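Local coordinates for protein TetR family transcriptional regulator (Streptomyces coelicolor, PDB 6SRN) that probably represses transcription by binding operator DNA as a TetR-type dimer, and holds a small furan-carboxylic acid signalling molecule of the methylenomycin system in its ligand-binding domain, at residues T101-V106 with V153-A158; S39-S44 with K53-R58. All coordinates share one frame; numbering follows the deposited sequence.

Interaction 1. Residues T101-V106 with V153-A158; sequences TPLETV and VPLQDA
The ring of Pro102 lies over the backbone of helix 145-161, its CB 3.3 Å from Pro154 O and close to the amide of Ala158. Pro154 O keeps its helical bond to Ala158 N while Pro102 CB packs on it, and the contact across the segments is apolar, without hydrogen bonds. On its outer side Pro102 CG meets Asp157 CB at 3.8 Å, the two side chains crossing at about a right angle; inward, Pro102 CB touches Ala158 CB. Pro102 thus packs directly on backbone atoms and on the small Ala158, and the CA atoms of Pro102 and Pro154 are 4.9 Å apart. The local axes pass at 8.3 Å with 152° between their directions, nearly antiparallel. One turn on, Val106 sends CG2, the methyl anti to its carbonyl carbon, against Pro154 CG at 3.8 Å and also to Leu155 CG. Leu103 starts off to one side, but its end swings back until Leu103 CD2 meets Leu155 CD2 at 3.9 Å. A capping box starts helix 102-119: Glu104 N donates to Thr101 OG1, and Thr101 N to Glu104 OE1 at 3.1 Å, on the anti side of the carboxylate. Thr101 O is gripped twice, by Thr105 N and Thr105 OG1. Gln163 adds to this end, its NE2 bonding Thr101 OG1 and its OE1 accepting Leu103 N. The contact joins two helices of the TetR ligand-binding domain, with the side chain of Val106 about 9 Å from the bound furan acid. Around it, Met92 of helix 88-96 touches Thr105 and Pro154, helix 170-192 packs on Val106 and Leu155, and Phe209 of helix 197-212 meets Leu103 and Val106.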
# COMPACT_ATOMS: atom_id res chain seq x y z
N THR A 101 27.17 3.80 8.47
CA THR A 101 27.44 2.77 7.46
C THR A 101 26.33 2.73 6.40
O THR A 101 25.28 3.30 6.60
CB THR A 101 27.52 1.35 8.08
OG1 THR A 101 26.24 0.93 8.60
CG2 THR A 101 28.62 1.27 9.15
N PRO A 102 26.62 2.11 5.26
CA PRO A 102 25.60 2.07 4.20
C PRO A 102 24.24 1.55 4.68
O PRO A 102 23.19 2.16 4.42
CB PRO A 102 26.25 1.15 3.16
CG PRO A 102 27.72 1.53 3.27
CD PRO A 102 27.91 1.60 4.75
N LEU A 103 24.21 0.44 5.40
CA LEU A 103 22.94 -0.13 5.81
C LEU A 103 22.27 0.73 6.91
O LEU A 103 21.06 0.87 6.92
CB LEU A 103 23.13 -1.53 6.35
CG LEU A 103 22.59 -2.73 5.61
CD1 LEU A 103 22.49 -3.87 6.62
CD2 LEU A 103 21.32 -2.44 4.87
N GLU A 104 23.06 1.30 7.83
CA GLU A 104 22.52 2.22 8.86
C GLU A 104 21.95 3.48 8.22
O GLU A 104 21.00 4.04 8.75
CB GLU A 104 23.65 2.66 9.78
CG GLU A 104 24.00 1.60 10.79
CD GLU A 104 25.15 2.07 11.65
OE1 GLU A 104 25.95 2.91 11.15
OE2 GLU A 104 25.20 1.68 12.82
N THR A 105 22.48 3.89 7.09
CA THR A 105 21.97 5.06 6.36
C THR A 105 20.57 4.73 5.86
O THR A 105 19.64 5.56 6.01
CB THR A 105 22.91 5.44 5.21
OG1 THR A 105 24.19 5.86 5.76
CG2 THR A 105 22.35 6.53 4.31
N VAL A 106 20.41 3.57 5.25
CA VAL A 106 19.07 3.12 4.78
C VAL A 106 18.11 3.04 5.97
O VAL A 106 16.97 3.55 5.91
CB VAL A 106 19.15 1.76 4.11
CG1 VAL A 106 17.79 1.26 3.68
CG2 VAL A 106 20.07 1.79 2.89
N VAL A 153 21.56 3.02 -3.99
CA VAL A 153 22.94 3.46 -3.92
C VAL A 153 23.64 2.99 -2.64
O VAL A 153 24.66 2.25 -2.72
CB VAL A 153 23.07 4.98 -4.09
CG1 VAL A 153 24.53 5.43 -3.92
CG2 VAL A 153 22.57 5.38 -5.47
N PRO A 154 23.14 3.38 -1.44
CA PRO A 154 23.75 2.78 -0.24
C PRO A 154 23.66 1.28 -0.14
O PRO A 154 24.53 0.66 0.42
CB PRO A 154 23.01 3.47 0.93
CG PRO A 154 21.78 3.99 0.33
CD PRO A 154 22.12 4.38 -1.08
N LEU A 155 22.62 0.67 -0.70
CA LEU A 155 22.53 -0.75 -0.68
C LEU A 155 23.61 -1.40 -1.57
O LEU A 155 24.12 -2.46 -1.22
CB LEU A 155 21.14 -1.20 -1.13
CG LEU A 155 20.07 -0.97 -0.06
CD1 LEU A 155 18.68 -1.13 -0.70
CD2 LEU A 155 20.21 -1.87 1.14
N GLN A 156 23.96 -0.76 -2.69
CA GLN A 156 25.12 -1.21 -3.50
C GLN A 156 26.39 -1.12 -2.72
O GLN A 156 27.22 -2.02 -2.77
CB GLN A 156 25.26 -0.42 -4.79
CG GLN A 156 26.41 -0.88 -5.66
CD GLN A 156 26.30 -2.34 -6.06
OE1 GLN A 156 25.20 -2.84 -6.34
NE2 GLN A 156 27.45 -3.05 -6.08
N ASP A 157 26.59 -0.02 -2.00
CA ASP A 157 27.77 0.12 -1.17
C ASP A 157 27.82 -0.96 -0.09
O ASP A 157 28.89 -1.48 0.26
CB ASP A 157 27.82 1.50 -0.51
CG ASP A 157 28.15 2.62 -1.51
OD1 ASP A 157 28.56 2.36 -2.67
OD2 ASP A 157 27.96 3.77 -1.12
N ALA A 158 26.65 -1.26 0.50
CA ALA A 158 26.57 -2.28 1.53
C ALA A 158 27.01 -3.62 0.97
O ALA A 158 27.76 -4.35 1.62
CB ALA A 158 25.13 -2.40 2.07

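Interaction 2. Residues S39-S44 with K53-R58; sequences SEIFAS and KDVAER
Asp54 meets Ile41 through its backbone: Ile41 CD1 reaches Asp54 O at 3.6 Å, where helix 52-59, the first helix of the predicted helix-turn-helix, packs on helix 31-49 in the TetR DNA-binding domain. The carboxylate of Asp54 has its partner elsewhere on helix 31-49, in a salt bridge from OD2 to Arg45 NH1. Val55 comes next and gives its CG2 to the same Ile41 methyl at 4.0 Å; Ala38 touches the valine as well. The buried Ile41 supplies the central apolar contact. Its CG1 stands anti to the carbonyl carbon and its chain runs on extended, carrying CD1 across to the peptide between Asp54 and Val55. The local axes are 10.0 Å apart at closest approach, with 133° between directions; the backbones stay apart and long side chains span the gap, Ile41 ending on the backbone of helix 52-59. Arg58, a turn further on, leaves the helix with CG anti to its backbone N and then bends at chi2 and chi3, which carries the guanidinium across to helix 31-49. One face of that group lies on Ile41 CG1, which sits off-centre toward the rim, and Arg58 NH2 is 3.8 Å from this carbon. The rim carries the polar bonds. Glu40 OE1 takes Arg58 NH1 at 2.9 Å through its anti lone pair, almost in the guanidinium plane; the N-H...O angle of 142° makes this salt bridge somewhat bent, and the two flat groups are turned 30° from each other. Ile41 against one face and Glu40 at the edge restrict how the exposed arginine can turn. At another edge position a water accepts from Arg58 NH2 at 2.9 Å and hydrogen-bonds Ser44 OG at 2.8 Å.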
# COMPACT_ATOMS: atom_id res chain seq x y z
N SER A 39 -1.01 21.48 1.54
CA SER A 39 -0.76 20.13 2.07
C SER A 39 -1.74 19.81 3.17
O SER A 39 -2.25 18.71 3.26
CB SER A 39 0.66 20.00 2.55
OG SER A 39 1.55 20.01 1.43
N GLU A 40 -1.93 20.76 4.08
CA GLU A 40 -2.86 20.56 5.16
C GLU A 40 -4.23 20.22 4.60
O GLU A 40 -4.88 19.30 5.10
CB GLU A 40 -2.92 21.81 6.06
CG GLU A 40 -1.64 22.03 6.88
CD GLU A 40 -1.49 23.42 7.48
OE1 GLU A 40 -2.45 24.21 7.39
OE2 GLU A 40 -0.42 23.72 8.06
N ILE A 41 -4.68 20.97 3.61
CA ILE A 41 -6.02 20.75 3.05
C ILE A 41 -6.14 19.44 2.25
O ILE A 41 -7.12 18.71 2.36
CB ILE A 41 -6.47 22.01 2.26
CG1 ILE A 41 -6.68 23.13 3.27
CG2 ILE A 41 -7.73 21.73 1.43
CD1 ILE A 41 -6.80 24.48 2.68
N PHE A 42 -5.13 19.17 1.44
CA PHE A 42 -5.15 17.91 0.70
C PHE A 42 -5.11 16.72 1.65
O PHE A 42 -5.76 15.70 1.41
CB PHE A 42 -3.98 17.78 -0.26
CG PHE A 42 -4.05 18.63 -1.52
CD1 PHE A 42 -5.18 18.67 -2.32
CD2 PHE A 42 -2.90 19.29 -1.95
CE1 PHE A 42 -5.16 19.41 -3.50
CE2 PHE A 42 -2.86 20.01 -3.14
CZ PHE A 42 -4.00 20.08 -3.88
N ALA A 43 -4.29 16.81 2.70
CA ALA A 43 -4.20 15.68 3.65
C ALA A 43 -5.53 15.39 4.35
O ALA A 43 -5.89 14.23 4.57
CB ALA A 43 -3.09 15.93 4.65
N SER A 44 -6.27 16.45 4.64
CA SER A 44 -7.48 16.30 5.40
C SER A 44 -8.68 16.01 4.52
O SER A 44 -9.56 15.26 4.95
CB SER A 44 -7.67 17.50 6.33
OG SER A 44 -7.84 18.68 5.66
N LYS A 53 -9.58 27.98 -3.74
CA LYS A 53 -10.22 28.99 -2.90
C LYS A 53 -9.90 28.77 -1.43
O LYS A 53 -9.59 29.71 -0.70
CB LYS A 53 -11.74 28.98 -3.12
CG LYS A 53 -12.51 29.93 -2.21
CD LYS A 53 -14.01 29.81 -2.41
CE LYS A 53 -14.74 30.53 -1.29
NZ LYS A 53 -16.21 30.61 -1.53
N ASP A 54 -9.94 27.52 -0.99
CA ASP A 54 -9.76 27.25 0.43
C ASP A 54 -8.29 27.36 0.82
O ASP A 54 -7.99 27.81 1.91
CB ASP A 54 -10.35 25.90 0.78
CG ASP A 54 -11.87 25.95 0.91
OD1 ASP A 54 -12.48 27.05 0.93
OD2 ASP A 54 -12.45 24.86 0.96
N VAL A 55 -7.39 26.97 -0.08
CA VAL A 55 -5.95 27.17 0.12
C VAL A 55 -5.61 28.67 0.25
O VAL A 55 -4.89 29.07 1.17
CB VAL A 55 -5.14 26.51 -1.01
CG1 VAL A 55 -3.66 26.86 -0.86
CG2 VAL A 55 -5.36 24.99 -1.02
N ALA A 56 -6.12 29.47 -0.66
CA ALA A 56 -5.93 30.94 -0.60
C ALA A 56 -6.42 31.53 0.72
O ALA A 56 -5.71 32.30 1.37
CB ALA A 56 -6.59 31.58 -1.80
N GLU A 57 -7.60 31.10 1.15
CA GLU A 57 -8.16 31.60 2.43
C GLU A 57 -7.25 31.20 3.61
O GLU A 57 -7.01 32.01 4.51
CB GLU A 57 -9.54 31.03 2.66
CG GLU A 57 -10.26 31.59 3.89
CD GLU A 57 -11.27 30.62 4.46
OE1 GLU A 57 -11.64 29.65 3.76
OE2 GLU A 57 -11.68 30.82 5.63
N ARG A 58 -6.80 29.94 3.61
CA ARG A 58 -5.99 29.38 4.70
C ARG A 58 -4.70 30.16 4.80
O ARG A 58 -4.27 30.56 5.88
CB ARG A 58 -5.69 27.89 4.43
CG ARG A 58 -4.67 27.25 5.38
CD ARG A 58 -5.21 26.98 6.76
NE ARG A 58 -6.42 26.14 6.74
CZ ARG A 58 -6.45 24.81 6.82
NH1 ARG A 58 -5.34 24.08 6.90
NH2 ARG A 58 -7.63 24.21 6.79
O HOH W 1 -7.51 21.28 6.71

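In the fold
From the N terminus, the chain first reaches interaction 2, where helix 52-59 packs back on helix 31-49 within the DNA-binding domain, with eight residues between the segments, six of them helical, and a very short link between the helices. The chain then runs through helices 63-69, 73-86 and 88-96 before interaction 1 opens at residue 101. That contact closes a longer excursion of 46 residues, mostly helical, when helix 145-161 returns to the start of helix 102-119. The two contacts follow in series, neither nested nor crossed. They lie on opposite sides of the chain's centre, about 38 Å apart between centres, one within the DNA-binding domain and the other within the ligand-binding domain.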